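Local atomic coordinates of glutathione S-transferase (Ceriporiopsis subvermispora, PDB entry 6J3E), a protein that binds glutathione and, as a serine-type glutathione S-transferase, probably catalyses the attack of its thiol group on electrophilic compounds. Residues A[24-29]-A[84-89]; A[32-37]-A[91-96]; A[58-63]-A[68-73]; A[113-118]-A[205-210]. All blocks are in the same frame, centred on the assembly; numbering follows the deposited sequence.

Interaction 1 (A[24-29]-A[84-89]); sequences TWKTRY and SDSAAI. With EDO (1,2-ethanediol), chain D.
Torsions in Lys26 and Ser86 aim two polar tips at one point. Ser86 holds OG between its backbone N and its carbonyl carbon (chi1 41°), while the Lys26 chain bends at chi3 (-97°), which carries NZ to 3.1 Å from Ser86 OG. Both tips grip the same hydroxyl of a 1,2-ethanediol: its O2 lies 2.6 Å from Ser86 OG, with either partner able to donate, and receives a hydrogen bond from Lys26 NZ at 3.2 Å. Asn23 binds this diol too, and Tyr206 OH is a further partner of Ser86 OG. Thr27 turns its two branches to different work. Its OG1, anti to the carbonyl carbon, rests 3.2 Å from Ser86 CB, and its CG2 meets Ile89 CG2 at 3.7 Å, the two side chains crossing at about a right angle. A CA-CA distance of 5.4 Å between Thr27 and Ser86 shows how closely the helices approach. Asp85 caps helix 86-96, its OD1 accepting from Ala87 N at 2.9 Å. Lys26, Ser86 and Asn23 all bind glutathione in this protein, so the diol probably occupies part of that site, and their converging polar groups are consistent with a pocket suited to a polar ligand such as glutathione.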
loop_
_atom_site.group_PDB
_atom_site.type_symbol
_atom_site.label_atom_id
_atom_site.label_comp_id
_atom_site.label_asym_id
_atom_site.label_seq_id
_atom_site.Cartn_x
_atom_site.Cartn_y
_atom_site.Cartn_z
ATOM N N THR A 24 7.025 2.176 18.698
ATOM C CA THR A 24 8.257 1.704 19.323
ATOM C C THR A 24 8.302 0.183 19.422
ATOM O O THR A 24 9.390 -0.399 19.413
ATOM C CB THR A 24 8.444 2.323 20.712
ATOM O OG1 THR A 24 7.431 1.840 21.605
ATOM C CG2 THR A 24 8.366 3.849 20.631
ATOM N N TRP A 25 7.158 -0.486 19.509
ATOM C CA TRP A 25 7.219 -1.938 19.562
ATOM C C TRP A 25 7.727 -2.517 18.250
ATOM O O TRP A 25 8.392 -3.563 18.248
ATOM C CB TRP A 25 5.862 -2.526 19.897
ATOM C CG TRP A 25 5.722 -2.905 21.321
ATOM C CD1 TRP A 25 4.993 -2.256 22.273
ATOM C CD2 TRP A 25 6.314 -4.037 21.968
ATOM N NE1 TRP A 25 5.098 -2.912 23.479
ATOM C CE2 TRP A 25 5.898 -4.012 23.317
ATOM C CE3 TRP A 25 7.161 -5.067 21.539
ATOM C CZ2 TRP A 25 6.296 -4.974 24.240
ATOM C CZ3 TRP A 25 7.559 -6.028 22.460
ATOM C CH2 TRP A 25 7.129 -5.968 23.798
ATOM N N LYS A 26 7.433 -1.853 17.129
ATOM C CA LYS A 26 8.041 -2.268 15.874
ATOM C C LYS A 26 9.549 -2.356 16.046
ATOM O O LYS A 26 10.167 -3.370 15.708
ATOM C CB LYS A 26 7.667 -1.302 14.747
ATOM C CG LYS A 26 6.208 -1.387 14.297
ATOM C CD LYS A 26 5.946 -0.552 13.036
ATOM C CE LYS A 26 5.391 0.795 13.386
ATOM N NZ LYS A 26 5.638 1.846 12.382
ATOM N N THR A 27 10.145 -1.333 16.660
ATOM C CA THR A 27 11.598 -1.319 16.835
ATOM C C THR A 27 12.045 -2.233 17.975
ATOM O O THR A 27 13.107 -2.865 17.882
ATOM C CB THR A 27 12.077 0.121 17.038
ATOM O OG1 THR A 27 11.947 0.815 15.795
ATOM C CG2 THR A 27 13.543 0.183 17.479
ATOM N N ARG A 28 11.250 -2.340 19.042
ATOM C CA ARG A 28 11.566 -3.305 20.087
ATOM C C ARG A 28 11.535 -4.726 19.530
ATOM O O ARG A 28 12.488 -5.497 19.705
ATOM C CB ARG A 28 10.599 -3.157 21.267
ATOM C CG ARG A 28 10.932 -4.067 22.451
ATOM C CD ARG A 28 10.027 -3.843 23.664
ATOM N NE ARG A 28 10.168 -2.511 24.244
ATOM C CZ ARG A 28 11.141 -2.144 25.080
ATOM N NH1 ARG A 28 12.091 -2.998 25.440
ATOM N NH2 ARG A 28 11.165 -0.907 25.559
ATOM N N TYR A 29 10.446 -5.088 18.845
ATOM C CA TYR A 29 10.391 -6.389 18.188
ATOM C C TYR A 29 11.631 -6.613 17.327
ATOM O O TYR A 29 12.267 -7.672 17.402
ATOM C CB TYR A 29 9.120 -6.501 17.336
ATOM C CG TYR A 29 7.897 -7.080 18.032
ATOM C CD1 TYR A 29 7.983 -8.244 18.795
ATOM C CD2 TYR A 29 6.651 -6.484 17.896
ATOM C CE1 TYR A 29 6.861 -8.789 19.411
ATOM C CE2 TYR A 29 5.531 -7.016 18.509
ATOM C CZ TYR A 29 5.633 -8.168 19.266
ATOM O OH TYR A 29 4.500 -8.689 19.881
ATOM N N SER A 84 15.996 7.504 13.483
ATOM C CA SER A 84 14.604 7.633 13.884
ATOM C C SER A 84 13.708 7.061 12.795
ATOM O O SER A 84 14.127 6.898 11.644
ATOM C CB SER A 84 14.236 9.091 14.152
ATOM O OG SER A 84 14.301 9.855 12.960
ATOM N N ASP A 85 12.460 6.775 13.180
ATOM C CA ASP A 85 11.447 6.109 12.352
ATOM C C ASP A 85 11.768 4.624 12.281
ATOM O O ASP A 85 12.852 4.236 11.821
ATOM C CB ASP A 85 11.333 6.719 10.941
ATOM C CG ASP A 85 10.188 6.115 10.126
ATOM O OD1 ASP A 85 10.291 4.936 9.737
ATOM O OD2 ASP A 85 9.175 6.815 9.878
ATOM N N SER A 86 10.821 3.790 12.723
ATOM C CA SER A 86 11.085 2.361 12.883
ATOM C C SER A 86 11.478 1.689 11.575
ATOM O O SER A 86 12.270 0.739 11.592
ATOM C CB SER A 86 9.869 1.657 13.489
ATOM O OG SER A 86 8.657 2.137 12.941
ATOM N N ALA A 87 10.939 2.148 10.438
ATOM C CA ALA A 87 11.343 1.554 9.166
ATOM C C ALA A 87 12.803 1.858 8.866
ATOM O O ALA A 87 13.517 1.010 8.328
ATOM C CB ALA A 87 10.447 2.040 8.024
ATOM N N ALA A 88 13.272 3.057 9.219
ATOM C CA ALA A 88 14.680 3.397 9.021
ATOM C C ALA A 88 15.578 2.732 10.054
ATOM O O ALA A 88 16.731 2.431 9.749
ATOM C CB ALA A 88 14.876 4.913 9.067
ATOM N N ILE A 89 15.079 2.532 11.277
ATOM C CA ILE A 89 15.799 1.739 12.268
ATOM C C ILE A 89 16.050 0.343 11.715
ATOM O O ILE A 89 17.159 -0.202 11.804
ATOM C CB ILE A 89 15.002 1.666 13.587
ATOM C CG1 ILE A 89 14.512 3.047 14.058
ATOM C CG2 ILE A 89 15.827 1.004 14.672
ATOM C CD1 ILE A 89 15.480 3.813 14.791
HETATM C C1 EDO D . 8.124 6.512 13.844
HETATM O O1 EDO D . 6.928 7.242 14.164
HETATM C C2 EDO D . 7.772 5.367 12.906
HETATM O O2 EDO D . 7.398 4.230 13.682
#

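Interaction 2 (A[32-37]-A[91-96]); sequences NFKGIP and RYLDKT
Lys34 reaches across to Leu93 and Asp94, and its side chain can be traced atom by atom. CB and CG, in an extended run, start the chain across the gap; the CA atoms of Lys34 and Leu93 are 8.2 Å apart, and contact begins at CD. This atom lands 3.6 Å from Leu93 CB, and CE stays at the same methylene while coming near the Asp94 carboxylate. The bend at the last torsion (chi4 -69°) turns NZ onto Asp94, where a salt bridge of 2.6 Å joins Lys34 NZ to OD1. The lone pair used is the anti one, facing away from OD2, and the two side chains meet at about a right angle. Lys34 NZ also donates to Pro101 O, while Asp94 OD1 and OD2 accept from the backbone N atoms of Val103 and Ile104. Through these further bonds both members of the ion pair are also tied to the loop that follows helix 86-96. Beside it, Ile36 CD1 touches Leu93 CD2 at 4.0 Å. Ile36 comes into place where helix 22-34 ends in a Schellman motif, with Gly35 at positive phi (82°) as the C-prime residue. Leu93 also packs on Thr30 and Leu31 of helix 22-34 and on Ile74 of strand 73-76, so the contact joins the C-terminal parts of two helices lying against the central sheet.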
loop_
_atom_site.group_PDB
_atom_site.type_symbol
_atom_site.label_atom_id
_atom_site.label_comp_id
_atom_site.label_asym_id
_atom_site.label_seq_id
_atom_site.Cartn_x
_atom_site.Cartn_y
_atom_site.Cartn_z
ATOM N N ASN A 32 14.729 -7.300 19.390
ATOM C CA ASN A 32 14.619 -8.617 20.020
ATOM C C ASN A 32 14.826 -9.739 19.004
ATOM O O ASN A 32 15.507 -10.728 19.292
ATOM C CB ASN A 32 13.257 -8.759 20.709
ATOM C CG ASN A 32 13.123 -7.872 21.946
ATOM O OD1 ASN A 32 14.091 -7.232 22.378
ATOM N ND2 ASN A 32 11.931 -7.845 22.534
ATOM N N PHE A 33 14.250 -9.606 17.808
ATOM C CA PHE A 33 14.363 -10.662 16.809
ATOM C C PHE A 33 15.751 -10.705 16.197
ATOM O O PHE A 33 16.253 -11.784 15.864
ATOM C CB PHE A 33 13.313 -10.467 15.718
ATOM C CG PHE A 33 13.496 -11.365 14.520
ATOM C CD1 PHE A 33 12.985 -12.660 14.520
ATOM C CD2 PHE A 33 14.163 -10.907 13.397
ATOM C CE1 PHE A 33 13.139 -13.488 13.423
ATOM C CE2 PHE A 33 14.332 -11.718 12.299
ATOM C CZ PHE A 33 13.813 -13.019 12.307
ATOM N N LYS A 34 16.378 -9.541 16.009
ATOM C CA LYS A 34 17.756 -9.527 15.529
ATOM C C LYS A 34 18.742 -9.943 16.610
ATOM O O LYS A 34 19.865 -10.349 16.283
ATOM C CB LYS A 34 18.134 -8.145 14.996
ATOM C CG LYS A 34 17.623 -7.862 13.592
ATOM C CD LYS A 34 18.092 -6.495 13.127
ATOM C CE LYS A 34 17.868 -6.322 11.632
ATOM N NZ LYS A 34 18.764 -7.199 10.806
ATOM N N GLY A 35 18.342 -9.863 17.874
ATOM C CA GLY A 35 19.192 -10.281 18.964
ATOM C C GLY A 35 20.219 -9.264 19.392
ATOM O O GLY A 35 21.240 -9.649 19.972
ATOM N N ILE A 36 19.985 -7.977 19.135
ATOM C CA ILE A 36 20.936 -6.917 19.472
ATOM C C ILE A 36 20.649 -6.420 20.885
ATOM O O ILE A 36 19.492 -6.129 21.225
ATOM C CB ILE A 36 20.880 -5.774 18.446
ATOM C CG1 ILE A 36 21.033 -6.344 17.034
ATOM C CG2 ILE A 36 21.979 -4.755 18.716
ATOM C CD1 ILE A 36 20.787 -5.350 15.922
ATOM N N PRO A 37 21.655 -6.342 21.751
ATOM C CA PRO A 37 21.425 -5.806 23.095
ATOM C C PRO A 37 21.184 -4.316 23.038
ATOM O O PRO A 37 21.766 -3.599 22.215
ATOM C CB PRO A 37 22.733 -6.114 23.826
ATOM C CG PRO A 37 23.749 -6.129 22.734
ATOM C CD PRO A 37 23.056 -6.749 21.552
ATOM N N ARG A 91 16.198 -0.772 8.649
ATOM C CA ARG A 91 17.187 -0.822 7.575
ATOM C C ARG A 91 18.580 -0.602 8.120
ATOM O O ARG A 91 19.528 -1.274 7.698
ATOM C CB ARG A 91 16.882 0.211 6.493
ATOM C CG ARG A 91 15.559 -0.050 5.787
ATOM C CD ARG A 91 15.270 0.978 4.712
ATOM N NE ARG A 91 14.212 0.539 3.825
ATOM C CZ ARG A 91 12.931 0.625 4.118
ATOM N NH1 ARG A 91 12.032 0.203 3.229
ATOM N NH2 ARG A 91 12.517 1.130 5.302
ATOM N N TYR A 92 18.720 0.351 9.047
ATOM C CA TYR A 92 20.015 0.575 9.664
ATOM C C TYR A 92 20.492 -0.676 10.378
ATOM O O TYR A 92 21.663 -1.049 10.276
ATOM C CB TYR A 92 19.936 1.741 10.634
ATOM C CG TYR A 92 21.150 1.804 11.510
ATOM C CD1 TYR A 92 22.289 2.495 11.096
ATOM C CD2 TYR A 92 21.171 1.156 12.750
ATOM C CE1 TYR A 92 23.411 2.553 11.892
ATOM C CE2 TYR A 92 22.289 1.203 13.552
ATOM C CZ TYR A 92 23.403 1.907 13.117
ATOM O OH TYR A 92 24.508 1.941 13.916
ATOM N N LEU A 93 19.608 -1.324 11.129
ATOM C CA LEU A 93 20.010 -2.540 11.826
ATOM C C LEU A 93 20.415 -3.645 10.847
ATOM O O LEU A 93 21.386 -4.375 11.099
ATOM C CB LEU A 93 18.883 -3.000 12.744
ATOM C CG LEU A 93 18.597 -1.989 13.850
ATOM C CD1 LEU A 93 17.486 -2.484 14.756
ATOM C CD2 LEU A 93 19.879 -1.702 14.618
ATOM N N ASP A 94 19.680 -3.790 9.727
ATOM C CA ASP A 94 20.076 -4.727 8.669
ATOM C C ASP A 94 21.499 -4.442 8.205
ATOM O O ASP A 94 22.323 -5.350 8.077
ATOM C CB ASP A 94 19.131 -4.627 7.458
ATOM C CG ASP A 94 17.937 -5.584 7.516
ATOM O OD1 ASP A 94 17.758 -6.304 8.526
ATOM O OD2 ASP A 94 17.150 -5.590 6.527
ATOM N N LYS A 95 21.794 -3.170 7.944
ATOM C CA LYS A 95 23.014 -2.790 7.251
ATOM C C LYS A 95 24.205 -2.697 8.198
ATOM O O LYS A 95 25.349 -2.899 7.780
ATOM C CB LYS A 95 22.778 -1.467 6.510
ATOM C CG LYS A 95 23.976 -0.545 6.429
ATOM C CD LYS A 95 23.550 0.912 6.439
ATOM C CE LYS A 95 24.734 1.837 6.736
ATOM N NZ LYS A 95 24.280 3.216 7.093
ATOM N N THR A 96 23.967 -2.441 9.472
ATOM C CA THR A 96 25.081 -2.306 10.395
ATOM C C THR A 96 25.433 -3.626 11.075
ATOM O O THR A 96 26.597 -3.833 11.434
ATOM C CB THR A 96 24.749 -1.204 11.414
ATOM O OG1 THR A 96 24.537 0.024 10.709
ATOM C CG2 THR A 96 25.867 -0.997 12.433
#

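Interaction 3 (A[58-63]-A[68-73]); sequences EPTSIR and YYTLPV. With EDO (1,2-ethanediol), chain C; EDO (1,2-ethanediol), chain D.
Arg63 lays its guanidinium flat on the Tyr68 ring, with centres 4.1 Å apart and planes inclined by only 22°. The cation-pi contact is off-centre, CZ standing 33° off the ring normal, and NH1 comes 3.5 Å from Tyr68 CD1. Bends at chi2 and chi3 fold the arginine back over the ring. The opposite face of Tyr68 meets C1 of a 1,2-ethanediol. A second aromatic contact lies alongside: Pro59 CB sits over the face of Tyr69, 4.1 Å from the ring centroid, in a CH-pi interaction.

Backbone bonds hold these side chains in position. Tyr68 N donates to Ser61 O at 2.9 Å, and Thr60 N donates to Tyr68 O at 3.0 Å, so both polar atoms of the Tyr68 backbone are engaged by the facing segment. Farther along, the hydroxyls Thr60 OG1 and Thr70 OG1 are hydrogen-bonded at 2.8 Å, with either able to donate. The diol that covers Tyr68 also engages the Tyr69 backbone, accepting from Tyr69 N through O2 (2.9 Å) and donating to Tyr69 O through O1.

In the next shell, Lys53 of helix 48-55 binds Tyr69 OH, and Ser84 OG holds Glu58 O. The peptide bond between Leu71 and Pro72 is cis. A cis-proline just before a strand of the central sheet is a hallmark of the thioredoxin fold, and Tyr68 and Leu71 bind glutathione in this protein, consistent with the 68-73 segment lining one side of the glutathione site.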
loop_
_atom_site.group_PDB
_atom_site.type_symbol
_atom_site.label_atom_id
_atom_site.label_comp_id
_atom_site.label_asym_id
_atom_site.label_seq_id
_atom_site.Cartn_x
_atom_site.Cartn_y
_atom_site.Cartn_z
ATOM N N GLU A 58 16.921 12.692 13.706
ATOM C CA GLU A 58 16.140 13.283 12.626
ATOM C C GLU A 58 14.666 13.336 13.016
ATOM O O GLU A 58 14.152 12.390 13.610
ATOM C CB GLU A 58 16.283 12.475 11.333
ATOM C CG GLU A 58 17.700 12.374 10.808
ATOM C CD GLU A 58 18.139 13.636 10.080
ATOM O OE1 GLU A 58 17.238 14.414 9.670
ATOM O OE2 GLU A 58 19.373 13.845 9.914
ATOM N N PRO A 59 13.972 14.427 12.705
ATOM C CA PRO A 59 12.506 14.416 12.763
ATOM C C PRO A 59 11.943 13.468 11.713
ATOM O O PRO A 59 12.557 13.235 10.676
ATOM C CB PRO A 59 12.134 15.865 12.446
ATOM C CG PRO A 59 13.275 16.342 11.573
ATOM C CD PRO A 59 14.505 15.670 12.124
ATOM N N THR A 60 10.742 12.943 11.964
ATOM C CA THR A 60 10.133 12.019 11.009
ATOM C C THR A 60 9.195 12.695 10.017
ATOM O O THR A 60 8.717 12.029 9.095
ATOM C CB THR A 60 9.377 10.922 11.742
ATOM O OG1 THR A 60 8.426 11.510 12.643
ATOM C CG2 THR A 60 10.357 10.071 12.507
ATOM N N SER A 61 8.918 13.985 10.185
ATOM C CA SER A 61 8.224 14.768 9.172
ATOM C C SER A 61 8.486 16.247 9.425
ATOM O O SER A 61 8.921 16.648 10.508
ATOM C CB SER A 61 6.720 14.483 9.164
ATOM O OG SER A 61 6.197 14.636 10.465
ATOM N N ILE A 62 8.228 17.051 8.402
ATOM C CA ILE A 62 8.376 18.498 8.482
ATOM C C ILE A 62 7.099 19.128 7.945
ATOM O O ILE A 62 6.723 18.891 6.793
ATOM C CB ILE A 62 9.603 19.001 7.703
ATOM C CG1 ILE A 62 10.891 18.516 8.371
ATOM C CG2 ILE A 62 9.609 20.512 7.649
ATOM C CD1 ILE A 62 12.078 18.561 7.494
ATOM N N ARG A 63 6.427 19.914 8.780
ATOM C CA ARG A 63 5.228 20.636 8.384
ATOM C C ARG A 63 5.514 22.122 8.573
ATOM O O ARG A 63 6.578 22.470 9.106
ATOM C CB ARG A 63 4.034 20.166 9.211
ATOM C CG ARG A 63 4.154 20.428 10.701
ATOM C CD ARG A 63 4.821 19.283 11.430
ATOM N NE ARG A 63 4.037 18.049 11.401
ATOM C CZ ARG A 63 3.046 17.772 12.245
ATOM N NH1 ARG A 63 2.709 18.663 13.177
ATOM N NH2 ARG A 63 2.393 16.609 12.153
ATOM N N TYR A 68 8.942 17.765 13.218
ATOM C CA TYR A 68 8.120 16.979 14.139
ATOM C C TYR A 68 8.918 15.753 14.569
ATOM O O TYR A 68 9.303 14.931 13.731
ATOM C CB TYR A 68 6.807 16.571 13.468
ATOM C CG TYR A 68 5.747 15.942 14.355
ATOM C CD1 TYR A 68 4.887 16.736 15.118
ATOM C CD2 TYR A 68 5.556 14.552 14.377
ATOM C CE1 TYR A 68 3.900 16.169 15.914
ATOM C CE2 TYR A 68 4.562 13.978 15.168
ATOM C CZ TYR A 68 3.739 14.794 15.933
ATOM O OH TYR A 68 2.760 14.242 16.719
ATOM N N TYR A 69 9.159 15.627 15.867
ATOM C CA TYR A 69 9.960 14.540 16.400
ATOM C C TYR A 69 9.075 13.477 17.039
ATOM O O TYR A 69 8.133 13.794 17.772
ATOM C CB TYR A 69 10.959 15.077 17.417
ATOM C CG TYR A 69 12.020 15.990 16.828
ATOM C CD1 TYR A 69 13.175 15.470 16.260
ATOM C CD2 TYR A 69 11.875 17.371 16.858
ATOM C CE1 TYR A 69 14.155 16.294 15.744
ATOM C CE2 TYR A 69 12.845 18.202 16.329
ATOM C CZ TYR A 69 13.983 17.662 15.788
ATOM O OH TYR A 69 14.956 18.488 15.272
ATOM N N THR A 70 9.395 12.216 16.758
ATOM C CA THR A 70 8.675 11.060 17.273
ATOM C C THR A 70 9.659 9.996 17.736
ATOM O O THR A 70 10.827 9.966 17.331
ATOM C CB THR A 70 7.762 10.423 16.211
ATOM O OG1 THR A 70 8.542 10.106 15.040
ATOM C CG2 THR A 70 6.627 11.353 15.851
ATOM N N LEU A 71 9.152 9.094 18.565
ATOM C CA LEU A 71 9.861 7.865 18.886
ATOM C C LEU A 71 9.198 6.742 18.097
ATOM O O LEU A 71 8.060 6.899 17.650
ATOM C CB LEU A 71 9.823 7.608 20.390
ATOM C CG LEU A 71 10.441 8.777 21.158
ATOM C CD1 LEU A 71 10.561 8.439 22.640
ATOM C CD2 LEU A 71 11.800 9.115 20.524
ATOM N N PRO A 72 9.893 5.608 17.905
ATOM C CA PRO A 72 11.208 5.203 18.420
ATOM C C PRO A 72 12.395 5.973 17.846
ATOM O O PRO A 72 12.346 6.430 16.702
ATOM C CB PRO A 72 11.296 3.734 17.998
ATOM C CG PRO A 72 10.478 3.670 16.748
ATOM C CD PRO A 72 9.316 4.576 17.023
ATOM N N VAL A 73 13.449 6.105 18.643
ATOM C CA VAL A 73 14.763 6.511 18.161
ATOM C C VAL A 73 15.802 5.613 18.818
ATOM O O VAL A 73 15.644 5.209 19.975
ATOM C CB VAL A 73 15.038 7.997 18.462
ATOM C CG1 VAL A 73 16.455 8.357 18.104
ATOM C CG2 VAL A 73 14.088 8.874 17.679
HETATM C C1 EDO C . 6.303 16.729 18.826
HETATM O O1 EDO C . 7.216 15.818 19.460
HETATM C C2 EDO C . 7.052 17.997 18.419
HETATM O O2 EDO C . 8.325 17.645 17.850
HETATM C C1 EDO D . 8.124 6.512 13.844
HETATM O O1 EDO D . 6.928 7.242 14.164
HETATM C C2 EDO D . 7.772 5.367 12.906
HETATM O O2 EDO D . 7.398 4.230 13.682
#

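Interaction 4 (A[113-118]-A[205-210]); sequences AAFNFA and SYADIT. With EDO (1,2-ethanediol), chain K.
Phe115 reaches Ala207 and Thr210 with a single ring presented in two ways. Its CG stands anti to the backbone N (chi1 162°), which projects the ring toward helix 206-222, and chi2 of 86° turns one face to Ala207. The methyl CB of Ala207 lies 3.9 Å from the ring centroid, 17° off the normal, a CH-pi contact. At the ring edge, and in its plane, Thr210 CB approaches Phe115 CE2 to 3.8 Å. Phe199 adds an edge-to-face ring contact to Phe115.

In Thr210 the branches divide their tasks. Its CG2, beside the carbonyl carbon, stays near the phenylalanine edge, whereas OG1 folds back over its own helix and donates to Tyr206 O at 2.9 Å. That carbonyl oxygen also accepts from Thr210 N at 2.8 Å, the two donors arriving from opposite faces of the carbonyl plane. Asn116 extends its amide far enough to share a water with Thr210: the water donates to Asn116 OD1 at 3.0 Å and to Thr210 OG1 at 2.7 Å.

At the start of helix 206-222, Ser205 occupies the N-cap and its N donates to Asp208 OD2 at 2.6 Å. This is the Asp208 half of a capping box, and the Ser-x-x-Asp sequence matches the N-capping box known from the C-terminal domain of glutathione S-transferases.

Chemically, the interface combines an apolar ring contact with a water-mediated polar link, and Thr210 OG1 serves both helices by accepting from the water while donating within its own helix.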
loop_
_atom_site.group_PDB
_atom_site.type_symbol
_atom_site.label_atom_id
_atom_site.label_comp_id
_atom_site.label_asym_id
_atom_site.label_seq_id
_atom_site.Cartn_x
_atom_site.Cartn_y
_atom_site.Cartn_z
ATOM N N ALA A 113 8.451 -0.533 1.512
ATOM C CA ALA A 113 8.055 0.865 1.641
ATOM C C ALA A 113 6.641 1.069 1.135
ATOM O O ALA A 113 5.878 1.860 1.707
ATOM C CB ALA A 113 9.021 1.769 0.881
ATOM N N ALA A 114 6.273 0.358 0.063
ATOM C CA ALA A 114 4.898 0.417 -0.408
ATOM C C ALA A 114 3.961 -0.245 0.595
ATOM O O ALA A 114 2.853 0.242 0.839
ATOM C CB ALA A 114 4.782 -0.243 -1.777
ATOM N N PHE A 115 4.390 -1.350 1.203
ATOM C CA PHE A 115 3.539 -1.985 2.194
ATOM C C PHE A 115 3.262 -1.033 3.344
ATOM O O PHE A 115 2.126 -0.937 3.822
ATOM C CB PHE A 115 4.185 -3.277 2.695
ATOM C CG PHE A 115 3.607 -3.776 3.991
ATOM C CD1 PHE A 115 2.479 -4.589 3.999
ATOM C CD2 PHE A 115 4.181 -3.423 5.216
ATOM C CE1 PHE A 115 1.943 -5.052 5.198
ATOM C CE2 PHE A 115 3.642 -3.890 6.422
ATOM C CZ PHE A 115 2.521 -4.695 6.408
ATOM N N ASN A 116 4.283 -0.299 3.789
ATOM C CA ASN A 116 4.094 0.624 4.904
ATOM C C ASN A 116 2.943 1.585 4.622
ATOM O O ASN A 116 2.039 1.756 5.450
ATOM C CB ASN A 116 5.386 1.401 5.184
ATOM C CG ASN A 116 5.248 2.304 6.399
ATOM O OD1 ASN A 116 5.178 1.816 7.523
ATOM N ND2 ASN A 116 5.171 3.621 6.175
ATOM N N PHE A 117 2.955 2.210 3.439
ATOM C CA PHE A 117 1.839 3.054 3.027
ATOM C C PHE A 117 0.514 2.299 3.072
ATOM O O PHE A 117 -0.436 2.754 3.722
ATOM C CB PHE A 117 2.085 3.602 1.631
ATOM C CG PHE A 117 0.998 4.501 1.149
ATOM C CD1 PHE A 117 0.750 5.704 1.776
ATOM C CD2 PHE A 117 0.217 4.150 0.070
ATOM C CE1 PHE A 117 -0.260 6.534 1.334
ATOM C CE2 PHE A 117 -0.788 4.988 -0.386
ATOM C CZ PHE A 117 -1.021 6.179 0.245
ATOM N N ALA A 118 0.435 1.146 2.389
ATOM C CA ALA A 118 -0.810 0.380 2.344
ATOM C C ALA A 118 -1.315 0.090 3.745
ATOM O O ALA A 118 -2.512 0.230 4.039
ATOM C CB ALA A 118 -0.612 -0.933 1.584
ATOM N N SER A 205 9.952 -11.018 8.135
ATOM C CA SER A 205 10.350 -9.785 7.478
ATOM C C SER A 205 9.864 -8.617 8.319
ATOM O O SER A 205 9.067 -8.788 9.247
ATOM C CB SER A 205 9.764 -9.712 6.067
ATOM O OG SER A 205 8.364 -9.897 6.143
ATOM N N TYR A 206 10.331 -7.409 7.980
ATOM C CA TYR A 206 9.857 -6.238 8.722
ATOM C C TYR A 206 8.361 -6.032 8.546
ATOM O O TYR A 206 7.731 -5.411 9.408
ATOM C CB TYR A 206 10.623 -4.959 8.321
ATOM C CG TYR A 206 10.155 -3.681 9.030
ATOM C CD1 TYR A 206 10.471 -3.433 10.368
ATOM C CD2 TYR A 206 9.403 -2.726 8.360
ATOM C CE1 TYR A 206 10.035 -2.258 11.018
ATOM C CE2 TYR A 206 8.949 -1.553 9.009
ATOM C CZ TYR A 206 9.277 -1.327 10.325
ATOM O OH TYR A 206 8.817 -0.185 10.946
ATOM N N ALA A 207 7.768 -6.572 7.473
ATOM C CA ALA A 207 6.331 -6.385 7.266
ATOM C C ALA A 207 5.526 -7.138 8.318
ATOM O O ALA A 207 4.491 -6.650 8.785
ATOM C CB ALA A 207 5.928 -6.817 5.854
ATOM N N ASP A 208 5.996 -8.328 8.692
ATOM C CA ASP A 208 5.417 -9.079 9.794
ATOM C C ASP A 208 5.577 -8.325 11.098
ATOM O O ASP A 208 4.655 -8.287 11.920
ATOM C CB ASP A 208 6.093 -10.450 9.911
ATOM C CG ASP A 208 6.255 -11.141 8.572
ATOM O OD1 ASP A 208 5.264 -11.228 7.801
ATOM O OD2 ASP A 208 7.389 -11.588 8.285
ATOM N N ILE A 209 6.762 -7.755 11.316
ATOM C CA ILE A 209 7.027 -7.025 12.547
ATOM C C ILE A 209 6.104 -5.830 12.636
ATOM O O ILE A 209 5.587 -5.502 13.711
ATOM C CB ILE A 209 8.514 -6.622 12.606
ATOM C CG1 ILE A 209 9.384 -7.869 12.632
ATOM C CG2 ILE A 209 8.803 -5.735 13.817
ATOM C CD1 ILE A 209 10.863 -7.596 12.518
ATOM N N THR A 210 5.836 -5.193 11.491
ATOM C CA THR A 210 4.935 -4.042 11.466
ATOM C C THR A 210 3.564 -4.406 12.017
ATOM O O THR A 210 2.971 -3.651 12.798
ATOM C CB THR A 210 4.802 -3.514 10.041
ATOM O OG1 THR A 210 6.071 -3.035 9.580
ATOM C CG2 THR A 210 3.786 -2.395 9.977
HETATM C C1 EDO K . 4.129 7.194 2.248
HETATM O O1 EDO K . 4.593 7.129 0.888
HETATM C C2 EDO K . 4.662 6.028 3.087
HETATM O O2 EDO K . 3.870 5.823 4.270
HETATM O O HOH W 1 5.982 -1.016 7.865
#

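How the interactions relate
Interactions 1 and 2 join the same two helices, 22-34 and 86-96, at points whose centres are about 10 Å apart; their segments alternate along the chain. Interaction 3 is nested in the loop that both close, and lies, centre to centre, about 12 Å from interaction 1 but about 21 Å from interaction 2. These three belong to the thioredoxin-like N-terminal domain. Interaction 4 follows in the chain, its centre about 12 Å from that of interaction 1. Interactions 1 and 3 share an ethanediol and contribute Lys26, Ser86, Tyr68 and Leu71 to the glutathione site, whereas interaction 4 packs helices 109-136 and 206-222 of the C-terminal domain, and its Tyr206 meets Ser86 and Lys26 across the domain boundary.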